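Transcriptional regulatory protein RcsB (Escherichia coli, PDB 5I4C) regulates transcription as the DNA-binding response regulator of the Rcs phosphorelay, controlling genes for colanic acid capsule synthesis, biofilm formation and cell division. Local coordinates at residues G33-L45 against M59-I71. Sequence-based numbering, arbitrary orientation.
Sequences GEFEDSTALINNL and MPGDKYGDGITLI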
loop_
_atom_site.group_PDB
_atom_site.type_symbol
_atom_site.label_atom_id
_atom_site.label_comp_id
_atom_site.label_asym_id
_atom_site.label_seq_id
_atom_site.Cartn_x
_atom_site.Cartn_y
_atom_site.Cartn_z
ATOM N N GLY A 33 -4.798 -17.179 2.182
ATOM C CA GLY A 33 -5.655 -16.557 1.166
ATOM C C GLY A 33 -5.568 -15.072 1.169
ATOM O O GLY A 33 -5.288 -14.472 2.222
ATOM N N GLU A 34 -5.790 -14.492 -0.009
ATOM C CA GLU A 34 -5.910 -13.068 -0.161
ATOM C C GLU A 34 -7.161 -12.766 -0.985
ATOM O O GLU A 34 -7.303 -13.355 -2.058
ATOM C CB GLU A 34 -4.744 -12.519 -0.967
ATOM C CG GLU A 34 -3.435 -12.951 -0.392
ATOM C CD GLU A 34 -2.275 -12.227 -1.070
ATOM O OE1 GLU A 34 -2.494 -11.608 -2.140
ATOM O OE2 GLU A 34 -1.147 -12.308 -0.570
ATOM N N PHE A 35 -7.955 -11.794 -0.554
ATOM C CA PHE A 35 -9.138 -11.360 -1.254
ATOM C C PHE A 35 -9.249 -9.853 -1.369
ATOM O O PHE A 35 -8.660 -9.120 -0.567
ATOM C CB PHE A 35 -10.333 -11.905 -0.439
ATOM C CG PHE A 35 -10.310 -13.380 -0.342
ATOM C CD1 PHE A 35 -10.804 -14.127 -1.386
ATOM C CD2 PHE A 35 -9.751 -14.029 0.757
ATOM C CE1 PHE A 35 -10.754 -15.498 -1.332
ATOM C CE2 PHE A 35 -9.659 -15.419 0.799
ATOM C CZ PHE A 35 -10.197 -16.150 -0.250
ATOM N N GLU A 36 -9.994 -9.401 -2.361
ATOM C CA GLU A 36 -10.281 -8.004 -2.606
ATOM C C GLU A 36 -11.739 -7.635 -2.604
ATOM O O GLU A 36 -12.101 -6.517 -2.995
ATOM C CB GLU A 36 -9.652 -7.633 -3.963
ATOM C CG GLU A 36 -8.192 -8.048 -3.969
ATOM C CD GLU A 36 -7.399 -7.585 -5.179
ATOM O OE1 GLU A 36 -6.326 -8.237 -5.404
ATOM O OE2 GLU A 36 -7.801 -6.558 -5.839
ATOM N N ASP A 37 -12.605 -8.575 -2.236
ATOM C CA ASP A 37 -14.056 -8.422 -2.356
ATOM C C ASP A 37 -14.601 -9.344 -1.293
ATOM O O ASP A 37 -14.087 -10.449 -1.127
ATOM C CB ASP A 37 -14.484 -8.812 -3.805
ATOM C CG ASP A 37 -15.989 -8.821 -4.034
ATOM O OD1 ASP A 37 -16.640 -9.654 -3.409
ATOM O OD2 ASP A 37 -16.543 -8.064 -4.902
ATOM N N SER A 38 -15.626 -8.933 -0.569
ATOM C CA SER A 38 -16.091 -9.789 0.503
ATOM C C SER A 38 -16.904 -10.980 -0.014
ATOM O O SER A 38 -17.093 -11.942 0.724
ATOM C CB SER A 38 -16.960 -8.994 1.481
ATOM O OG SER A 38 -18.116 -8.437 0.894
ATOM N N THR A 39 -17.408 -10.951 -1.269
ATOM C CA THR A 39 -18.079 -12.115 -1.781
ATOM C C THR A 39 -17.122 -13.292 -2.016
ATOM O O THR A 39 -17.419 -14.441 -1.675
ATOM C CB THR A 39 -18.782 -11.811 -3.105
ATOM O OG1 THR A 39 -19.748 -10.801 -2.865
ATOM C CG2 THR A 39 -19.476 -13.049 -3.647
ATOM N N ALA A 40 -15.997 -12.994 -2.652
ATOM C CA ALA A 40 -14.932 -13.945 -2.831
ATOM C C ALA A 40 -14.423 -14.442 -1.484
ATOM O O ALA A 40 -14.259 -15.630 -1.284
ATOM C CB ALA A 40 -13.789 -13.302 -3.659
ATOM N N LEU A 41 -14.203 -13.545 -0.547
ATOM C CA LEU A 41 -13.851 -13.932 0.797
ATOM C C LEU A 41 -14.789 -14.964 1.459
ATOM O O LEU A 41 -14.346 -16.037 1.939
ATOM C CB LEU A 41 -13.877 -12.681 1.692
ATOM C CG LEU A 41 -13.612 -12.912 3.190
ATOM C CD1 LEU A 41 -12.290 -13.596 3.447
ATOM C CD2 LEU A 41 -13.548 -11.590 3.922
ATOM N N ILE A 42 -16.050 -14.607 1.515
ATOM C CA ILE A 42 -17.056 -15.392 2.195
ATOM C C ILE A 42 -17.265 -16.704 1.468
ATOM O O ILE A 42 -17.405 -17.732 2.104
ATOM C CB ILE A 42 -18.398 -14.627 2.316
ATOM C CG1 ILE A 42 -18.302 -13.409 3.258
ATOM C CG2 ILE A 42 -19.577 -15.563 2.698
ATOM C CD1 ILE A 42 -17.652 -13.712 4.567
ATOM N N ASN A 43 -17.238 -16.669 0.138
ATOM C CA ASN A 43 -17.366 -17.889 -0.655
ATOM C C ASN A 43 -16.292 -18.889 -0.438
ATOM O O ASN A 43 -16.572 -20.068 -0.451
ATOM C CB ASN A 43 -17.417 -17.619 -2.152
ATOM C CG ASN A 43 -18.743 -17.178 -2.610
ATOM O OD1 ASN A 43 -19.729 -17.325 -1.923
ATOM N ND2 ASN A 43 -18.774 -16.571 -3.770
ATOM N N ASN A 44 -15.074 -18.431 -0.207
ATOM C CA ASN A 44 -13.947 -19.343 -0.078
ATOM C C ASN A 44 -13.504 -19.590 1.350
ATOM O O ASN A 44 -12.842 -20.557 1.593
ATOM C CB ASN A 44 -12.829 -18.801 -0.877
ATOM C CG ASN A 44 -13.119 -18.906 -2.313
ATOM O OD1 ASN A 44 -13.146 -20.009 -2.868
ATOM N ND2 ASN A 44 -13.508 -17.797 -2.926
ATOM N N LEU A 45 -13.938 -18.782 2.288
ATOM C CA LEU A 45 -13.654 -18.998 3.708
ATOM C C LEU A 45 -13.797 -20.452 4.209
ATOM O O LEU A 45 -12.884 -20.952 4.814
ATOM C CB LEU A 45 -14.447 -18.041 4.625
ATOM C CG LEU A 45 -13.588 -16.941 5.271
ATOM C CD1 LEU A 45 -14.424 -15.842 5.896
ATOM C CD2 LEU A 45 -12.694 -17.522 6.311
ATOM N N MET A 59 -14.181 -2.757 1.449
ATOM C CA MET A 59 -14.001 -3.441 0.168
ATOM C C MET A 59 -15.285 -3.596 -0.544
ATOM O O MET A 59 -16.327 -3.658 0.099
ATOM C CB MET A 59 -13.542 -4.843 0.427
ATOM C CG MET A 59 -12.164 -4.955 1.041
ATOM S SD MET A 59 -11.743 -6.705 1.159
ATOM C CE MET A 59 -13.144 -7.294 2.155
ATOM N N PRO A 60 -15.240 -3.776 -1.869
ATOM C CA PRO A 60 -16.502 -4.151 -2.588
ATOM C C PRO A 60 -17.081 -5.451 -2.027
ATOM O O PRO A 60 -16.327 -6.259 -1.472
ATOM C CB PRO A 60 -16.054 -4.336 -4.043
ATOM C CG PRO A 60 -14.777 -3.532 -4.148
ATOM C CD PRO A 60 -14.092 -3.678 -2.793
ATOM N N GLY A 61 -18.388 -5.603 -2.143
ATOM C CA GLY A 61 -19.104 -6.810 -1.732
ATOM C C GLY A 61 -20.595 -6.504 -1.633
ATOM O O GLY A 61 -21.039 -6.072 -0.599
ATOM N N ASP A 62 -21.333 -6.730 -2.735
ATOM C CA ASP A 62 -22.781 -6.486 -2.847
ATOM C C ASP A 62 -23.559 -7.469 -1.977
ATOM O O ASP A 62 -24.379 -7.071 -1.197
ATOM C CB ASP A 62 -23.233 -6.631 -4.325
ATOM C CG ASP A 62 -22.609 -5.604 -5.257
ATOM O OD1 ASP A 62 -22.125 -4.605 -4.743
ATOM O OD2 ASP A 62 -22.632 -5.769 -6.527
ATOM N N LYS A 63 -23.214 -8.745 -2.044
ATOM C CA LYS A 63 -23.927 -9.795 -1.344
ATOM C C LYS A 63 -23.881 -9.718 0.163
ATOM O O LYS A 63 -24.893 -9.845 0.812
ATOM C CB LYS A 63 -23.394 -11.166 -1.711
ATOM C CG LYS A 63 -23.709 -11.676 -3.100
ATOM C CD LYS A 63 -23.765 -13.207 -3.126
ATOM C CE LYS A 63 -24.935 -13.694 -2.293
ATOM N NZ LYS A 63 -25.156 -15.140 -2.532
ATOM N N TYR A 64 -22.703 -9.590 0.722
ATOM C CA TYR A 64 -22.531 -9.659 2.155
ATOM C C TYR A 64 -22.125 -8.333 2.823
ATOM O O TYR A 64 -22.167 -8.221 4.043
ATOM C CB TYR A 64 -21.522 -10.754 2.493
ATOM C CG TYR A 64 -21.818 -12.094 1.818
ATOM C CD1 TYR A 64 -22.898 -12.884 2.217
ATOM C CD2 TYR A 64 -21.012 -12.569 0.793
ATOM C CE1 TYR A 64 -23.187 -14.100 1.597
ATOM C CE2 TYR A 64 -21.274 -13.784 0.171
ATOM C CZ TYR A 64 -22.380 -14.539 0.582
ATOM O OH TYR A 64 -22.603 -15.717 -0.030
ATOM N N GLY A 65 -21.709 -7.346 2.021
ATOM C CA GLY A 65 -21.424 -6.033 2.508
ATOM C C GLY A 65 -20.002 -5.731 2.913
ATOM O O GLY A 65 -19.082 -6.514 2.634
ATOM N N ASP A 66 -19.851 -4.630 3.642
ATOM C CA ASP A 66 -18.569 -4.189 4.210
ATOM C C ASP A 66 -18.903 -3.643 5.587
ATOM O O ASP A 66 -20.060 -3.794 6.021
ATOM C CB ASP A 66 -17.855 -3.210 3.240
ATOM C CG ASP A 66 -18.567 -1.862 3.071
ATOM O OD1 ASP A 66 -19.545 -1.585 3.758
ATOM O OD2 ASP A 66 -18.118 -1.041 2.217
ATOM N N GLY A 67 -17.901 -3.094 6.279
ATOM C CA GLY A 67 -18.018 -2.553 7.578
ATOM C C GLY A 67 -18.650 -3.472 8.616
ATOM O O GLY A 67 -18.338 -4.638 8.706
ATOM N N ILE A 68 -19.583 -2.901 9.364
ATOM C CA ILE A 68 -20.272 -3.570 10.448
ATOM C C ILE A 68 -21.102 -4.753 9.948
ATOM O O ILE A 68 -21.113 -5.827 10.509
ATOM C CB ILE A 68 -21.193 -2.546 11.183
ATOM C CG1 ILE A 68 -20.359 -1.452 11.861
ATOM C CG2 ILE A 68 -22.095 -3.237 12.202
ATOM C CD1 ILE A 68 -19.378 -1.961 12.912
ATOM N N THR A 69 -21.785 -4.534 8.863
ATOM C CA THR A 69 -22.586 -5.579 8.223
ATOM C C THR A 69 -21.793 -6.812 7.909
ATOM O O THR A 69 -22.166 -7.892 8.267
ATOM C CB THR A 69 -23.172 -4.982 6.943
ATOM O OG1 THR A 69 -24.021 -3.907 7.314
ATOM C CG2 THR A 69 -23.961 -5.990 6.135
ATOM N N LEU A 70 -20.593 -6.623 7.384
ATOM C CA LEU A 70 -19.726 -7.749 7.071
ATOM C C LEU A 70 -19.226 -8.386 8.348
ATOM O O LEU A 70 -19.239 -9.604 8.461
ATOM C CB LEU A 70 -18.542 -7.262 6.253
ATOM C CG LEU A 70 -17.551 -8.378 5.904
ATOM C CD1 LEU A 70 -18.208 -9.505 5.092
ATOM C CD2 LEU A 70 -16.359 -7.778 5.214
ATOM N N ILE A 71 -18.837 -7.594 9.316
ATOM C CA ILE A 71 -18.431 -8.204 10.588
ATOM C C ILE A 71 -19.487 -9.065 11.235
ATOM O O ILE A 71 -19.195 -10.172 11.717
ATOM C CB ILE A 71 -17.913 -7.186 11.610
ATOM C CG1 ILE A 71 -16.634 -6.493 11.143
ATOM C CG2 ILE A 71 -17.618 -7.861 12.967
ATOM C CD1 ILE A 71 -15.751 -7.380 10.339
HETATM O O HOH W 1 -20.259 -9.441 -0.554
HETATM O O HOH W 2 -21.042 -9.376 -4.491
#
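Ser38, in the first turn of helix 38-44, grips the loop 59-66 at two points. Its backbone N donates to Pro60 O (2.9 Å, 159° at the hydrogen), in the plane of that carbonyl, while its OG gives its proton to Gly65 O at 2.8 Å. With chi1 at 61°, OG sits between the backbone N and the carbonyl carbon, where it also lies 3.2 Å from Gly61 CA; a glycine at 61 leaves room for the hydroxyl. Asp37 caps the same helix, its OD1 accepting from Thr39 N at 2.6 Å.

One turn on, the packing is close and apolar. Ile42 CG2, anti to its own backbone N, lies over one face of the Tyr64 ring in a CH-pi contact, 3.7 Å from the centroid and 18° off the normal. Lys63 CB covers part of the opposite face, and Thr39 CA meets the ring edge in plane. On the buried side Leu70 CD1 packs against Ser38 CB (3.9 Å), and Ile42 continues onto Tyr73 and Ile74 of helix 67-77.

The outer side is looser and wet: one water joins Ser38 OG, Thr39 OG1 and Tyr64 N, and a second binds Thr39 OG1 and, weakly, Lys63 N. Exposed Asn43 only approaches Tyr64, OD1 to OH 3.8 Å. Helix 38-44 is thus joined to the loop after strand 52-56, the strand whose last residue, Asp56, is the predicted phosphorylation site, unmodified here, within the CheY-like receiver domain.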